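Local structure of tubulin-like protein CetZ (3ZID) at residues G170-F182 with S253-V265. The protein binds GTP and probably hydrolyses it, as a tubulin/FtsZ-family cytoskeletal protein thought to control archaeal cell shape. Sequence-based numbering, arbitrary orientation.
Sequences GMILVDNQYLKRF and SLREVGLLYPANV. With GDP (guanosine-5'-diphosphate), chain C.
P262 wedges between the rings of Y178 and Y261. Its CB sits over the middle of one face of the Y178 ring, 3.7 Å from the centroid in a CH-pi contact. Its CD lies above the Y261 ring, displaced toward the rim, and also touches D175 OD2 at 3.5 Å. The opposite face of Y261 takes L173 CD1, centred 3.9 Å above the plane. Y178 reaches from helix 176-179 past the proline because its chi1 of -177° turns CG away from the backbone N. Its hydroxyl abuts the E256-V257 peptide at the start of the 3-10 turn 256-258, OH lying 3.0 Å from V257 N, too poorly angled for a hydrogen bond, and also meets V257 CG2. Without the Y178 ring, as with an alanine at that position, P262 CB would lose its aromatic cover and a gap is likely to open between helix 176-179 and the 3-10 turn. D175 ends strand 172-175, outermost in the parallel sheet of the Rossmann-like GTPase domain of the tubulin/FtsZ fold, though M171 and L173 also pair with G232; the partner loop leads into strand 270-279 of the second, mixed sheet. The backbones join through a hydrogen bond from D175 N to L260 O (2.8 Å). L179 CD1 packs against that same carbonyl oxygen and against L260 CD2, 3.9 Å away. D175 also N-caps the helix, OD1 accepting from Q177 N. N176 extends to the guanine of GDP, with OD1 accepting from N2 (2.9 Å) and ND2 donating to N3 (3.1 Å).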
# COMPACT_ATOMS: atom_id res chain seq x y z
N GLY A 170 2.53 -11.21 0.73
CA GLY A 170 2.97 -10.20 -0.21
C GLY A 170 2.59 -8.84 0.33
O GLY A 170 2.11 -8.70 1.45
N MET A 171 2.81 -7.84 -0.48
CA MET A 171 2.53 -6.49 -0.07
C MET A 171 2.37 -5.67 -1.32
O MET A 171 3.18 -5.78 -2.25
CB MET A 171 3.67 -5.99 0.82
CG MET A 171 3.85 -4.51 0.87
SD MET A 171 4.78 -4.02 2.33
CE MET A 171 6.05 -5.27 2.41
N ILE A 172 1.31 -4.89 -1.39
CA ILE A 172 1.20 -3.99 -2.53
C ILE A 172 1.74 -2.61 -2.21
O ILE A 172 1.23 -1.91 -1.34
CB ILE A 172 -0.22 -3.85 -3.01
CG1 ILE A 172 -0.60 -5.14 -3.77
CG2 ILE A 172 -0.34 -2.67 -3.98
CD1 ILE A 172 -2.05 -5.51 -3.66
N LEU A 173 2.77 -2.21 -2.94
CA LEU A 173 3.43 -0.93 -2.71
C LEU A 173 2.74 0.19 -3.45
O LEU A 173 2.50 0.09 -4.63
CB LEU A 173 4.89 -1.01 -3.15
CG LEU A 173 5.78 -2.04 -2.44
CD1 LEU A 173 7.16 -2.06 -3.08
CD2 LEU A 173 5.87 -1.73 -0.93
N VAL A 174 2.45 1.28 -2.75
CA VAL A 174 1.89 2.48 -3.35
C VAL A 174 2.89 3.62 -3.07
O VAL A 174 3.13 3.99 -1.91
CB VAL A 174 0.52 2.83 -2.73
CG1 VAL A 174 -0.13 4.03 -3.44
CG2 VAL A 174 -0.41 1.61 -2.76
N ASP A 175 3.48 4.16 -4.13
CA ASP A 175 4.52 5.18 -3.96
C ASP A 175 3.95 6.59 -4.14
O ASP A 175 3.75 7.04 -5.26
CB ASP A 175 5.65 4.95 -4.95
CG ASP A 175 6.83 5.90 -4.73
OD1 ASP A 175 6.82 6.69 -3.76
OD2 ASP A 175 7.80 5.82 -5.52
N ASN A 176 3.70 7.29 -3.03
CA ASN A 176 3.15 8.64 -3.11
C ASN A 176 4.00 9.56 -3.99
O ASN A 176 3.48 10.40 -4.70
CB ASN A 176 3.01 9.27 -1.71
CG ASN A 176 1.67 8.98 -1.05
OD1 ASN A 176 0.80 8.31 -1.62
ND2 ASN A 176 1.50 9.47 0.18
N GLN A 177 5.32 9.37 -3.94
CA GLN A 177 6.22 10.26 -4.66
C GLN A 177 6.04 10.13 -6.16
O GLN A 177 5.84 11.11 -6.86
CB GLN A 177 7.68 9.99 -4.27
CG GLN A 177 8.68 10.98 -4.87
CD GLN A 177 8.34 12.43 -4.54
OE1 GLN A 177 8.11 12.77 -3.38
NE2 GLN A 177 8.30 13.28 -5.57
N TYR A 178 6.10 8.89 -6.64
CA TYR A 178 5.96 8.65 -8.06
C TYR A 178 4.57 9.09 -8.54
O TYR A 178 4.43 9.60 -9.65
CB TYR A 178 6.16 7.17 -8.35
CG TYR A 178 6.11 6.85 -9.82
CD1 TYR A 178 7.11 7.30 -10.68
CD2 TYR A 178 5.02 6.17 -10.38
CE1 TYR A 178 7.07 7.03 -12.03
CE2 TYR A 178 4.97 5.91 -11.74
CZ TYR A 178 6.00 6.34 -12.56
OH TYR A 178 5.95 6.09 -13.92
N LEU A 179 3.57 8.95 -7.67
CA LEU A 179 2.19 9.23 -8.08
C LEU A 179 1.81 10.69 -7.83
O LEU A 179 0.79 11.16 -8.32
CB LEU A 179 1.22 8.29 -7.35
CG LEU A 179 1.40 6.79 -7.64
CD1 LEU A 179 0.40 5.95 -6.85
CD2 LEU A 179 1.29 6.49 -9.13
N LYS A 180 2.69 11.40 -7.11
CA LYS A 180 2.51 12.80 -6.74
C LYS A 180 2.13 13.69 -7.92
O LYS A 180 2.79 13.67 -8.96
CB LYS A 180 3.81 13.35 -6.15
CG LYS A 180 3.73 14.77 -5.61
CD LYS A 180 5.10 15.24 -5.16
CE LYS A 180 5.98 15.49 -6.41
NZ LYS A 180 7.34 16.08 -6.12
N ARG A 181 1.04 14.44 -7.74
CA ARG A 181 0.51 15.36 -8.75
C ARG A 181 -0.08 16.54 -8.01
O ARG A 181 -0.26 16.49 -6.80
CB ARG A 181 -0.56 14.71 -9.63
CG ARG A 181 -0.15 13.45 -10.35
CD ARG A 181 0.98 13.73 -11.32
NE ARG A 181 1.84 12.56 -11.48
CZ ARG A 181 1.62 11.61 -12.38
NH1 ARG A 181 0.57 11.69 -13.18
NH2 ARG A 181 2.44 10.58 -12.47
N PHE A 182 -0.35 17.61 -8.75
CA PHE A 182 -0.97 18.82 -8.21
C PHE A 182 -0.08 19.62 -7.28
O PHE A 182 -0.58 20.33 -6.41
CB PHE A 182 -2.31 18.53 -7.54
CG PHE A 182 -3.25 17.74 -8.39
CD1 PHE A 182 -3.85 18.31 -9.50
CD2 PHE A 182 -3.53 16.42 -8.09
CE1 PHE A 182 -4.71 17.59 -10.29
CE2 PHE A 182 -4.40 15.68 -8.89
CZ PHE A 182 -4.99 16.27 -9.98
N SER A 253 -0.21 -1.17 -18.85
CA SER A 253 -0.43 -1.55 -17.45
C SER A 253 0.85 -2.06 -16.81
O SER A 253 0.91 -2.24 -15.60
CB SER A 253 -1.49 -2.62 -17.31
OG SER A 253 -0.95 -3.87 -17.71
N LEU A 254 1.85 -2.37 -17.64
CA LEU A 254 3.12 -2.83 -17.10
C LEU A 254 4.22 -1.79 -17.18
O LEU A 254 5.32 -2.02 -16.68
CB LEU A 254 3.61 -4.10 -17.79
CG LEU A 254 2.72 -5.31 -17.63
CD1 LEU A 254 3.29 -6.38 -18.53
CD2 LEU A 254 2.77 -5.70 -16.18
N ARG A 255 3.91 -0.61 -17.68
CA ARG A 255 4.98 0.35 -17.78
C ARG A 255 4.83 1.19 -16.52
O ARG A 255 3.73 1.26 -15.96
CB ARG A 255 4.81 1.19 -19.04
CG ARG A 255 3.45 1.80 -19.16
CD ARG A 255 3.31 2.64 -20.41
NE ARG A 255 2.07 3.42 -20.36
CZ ARG A 255 1.67 4.26 -21.30
NH1 ARG A 255 2.41 4.44 -22.39
NH2 ARG A 255 0.53 4.92 -21.16
N GLU A 256 5.92 1.86 -16.14
CA GLU A 256 5.99 2.58 -14.87
C GLU A 256 4.80 3.49 -14.64
O GLU A 256 4.20 3.49 -13.57
CB GLU A 256 7.26 3.44 -14.80
CG GLU A 256 8.56 2.68 -14.60
CD GLU A 256 9.18 2.21 -15.91
OE1 GLU A 256 8.49 2.25 -16.96
OE2 GLU A 256 10.38 1.84 -15.90
N VAL A 257 4.45 4.24 -15.68
CA VAL A 257 3.35 5.20 -15.62
C VAL A 257 2.03 4.51 -15.26
O VAL A 257 1.11 5.14 -14.77
CB VAL A 257 3.26 6.00 -16.93
CG1 VAL A 257 2.16 7.04 -16.88
CG2 VAL A 257 4.60 6.68 -17.19
N GLY A 258 1.97 3.19 -15.46
CA GLY A 258 0.74 2.43 -15.22
C GLY A 258 0.69 1.81 -13.82
O GLY A 258 -0.36 1.37 -13.35
N LEU A 259 1.86 1.76 -13.16
CA LEU A 259 2.03 1.10 -11.86
C LEU A 259 1.82 2.04 -10.66
O LEU A 259 1.95 3.25 -10.79
CB LEU A 259 3.43 0.49 -11.79
CG LEU A 259 3.75 -0.52 -12.89
CD1 LEU A 259 5.21 -0.93 -12.79
CD2 LEU A 259 2.84 -1.73 -12.85
N LEU A 260 1.49 1.50 -9.49
CA LEU A 260 1.34 2.31 -8.28
C LEU A 260 2.72 2.59 -7.63
O LEU A 260 2.88 3.50 -6.80
CB LEU A 260 0.41 1.62 -7.28
CG LEU A 260 -1.05 1.48 -7.69
CD1 LEU A 260 -1.77 0.68 -6.65
CD2 LEU A 260 -1.70 2.86 -7.83
N TYR A 261 3.70 1.80 -8.06
CA TYR A 261 5.06 1.89 -7.60
C TYR A 261 5.90 1.70 -8.87
O TYR A 261 5.66 0.77 -9.61
CB TYR A 261 5.34 0.78 -6.57
CG TYR A 261 6.81 0.65 -6.18
CD1 TYR A 261 7.67 -0.17 -6.90
CD2 TYR A 261 7.34 1.36 -5.10
CE1 TYR A 261 9.01 -0.29 -6.55
CE2 TYR A 261 8.67 1.24 -4.75
CZ TYR A 261 9.50 0.42 -5.47
OH TYR A 261 10.82 0.32 -5.12
N PRO A 262 6.89 2.58 -9.11
CA PRO A 262 7.63 2.60 -10.38
C PRO A 262 8.63 1.46 -10.57
O PRO A 262 9.82 1.72 -10.76
CB PRO A 262 8.40 3.93 -10.32
CG PRO A 262 8.60 4.18 -8.87
CD PRO A 262 7.35 3.64 -8.19
N ALA A 263 8.17 0.22 -10.56
CA ALA A 263 9.02 -0.92 -10.91
C ALA A 263 9.35 -0.89 -12.41
O ALA A 263 8.54 -0.44 -13.23
CB ALA A 263 8.38 -2.23 -10.53
N ASN A 264 10.55 -1.30 -12.76
CA ASN A 264 10.97 -1.34 -14.16
C ASN A 264 10.92 -2.77 -14.67
O ASN A 264 11.86 -3.54 -14.47
CB ASN A 264 12.38 -0.76 -14.34
CG ASN A 264 12.76 -0.56 -15.81
OD1 ASN A 264 12.27 -1.26 -16.70
ND2 ASN A 264 13.65 0.38 -16.05
N VAL A 265 9.80 -3.13 -15.29
CA VAL A 265 9.59 -4.47 -15.81
C VAL A 265 10.58 -4.83 -16.94
O VAL A 265 11.07 -5.96 -17.02
CB VAL A 265 8.11 -4.67 -16.29
CG1 VAL A 265 7.93 -6.01 -16.96
CG2 VAL A 265 7.16 -4.55 -15.12
PB GDP C . -1.41 8.01 10.80
O1B GDP C . -1.29 6.54 10.43
O2B GDP C . -2.86 8.42 10.84
O3B GDP C . -0.76 8.21 12.16
O3A GDP C . -0.57 8.89 9.75
PA GDP C . -0.95 8.99 8.20
O1A GDP C . -1.51 10.33 7.87
O2A GDP C . -1.84 7.86 7.71
O5' GDP C . 0.50 8.78 7.58
C5' GDP C . 1.14 9.87 6.93
C4' GDP C . 1.67 9.37 5.60
O4' GDP C . 0.56 9.01 4.79
C3' GDP C . 2.39 10.50 4.90
O3' GDP C . 3.34 9.90 4.03
C2' GDP C . 1.28 11.14 4.11
O2' GDP C . 1.82 11.78 2.96
C1' GDP C . 0.45 9.94 3.70
N9 GDP C . -0.99 10.19 3.56
C8 GDP C . -1.81 10.75 4.45
N7 GDP C . -3.09 10.76 3.99
C5 GDP C . -3.06 10.18 2.77
C6 GDP C . -4.04 9.85 1.73
O6 GDP C . -5.24 10.15 1.89
N1 GDP C . -3.61 9.24 0.63
C2 GDP C . -2.33 8.92 0.44
N2 GDP C . -1.99 8.31 -0.72
N3 GDP C . -1.35 9.18 1.34
C4 GDP C . -1.67 9.79 2.50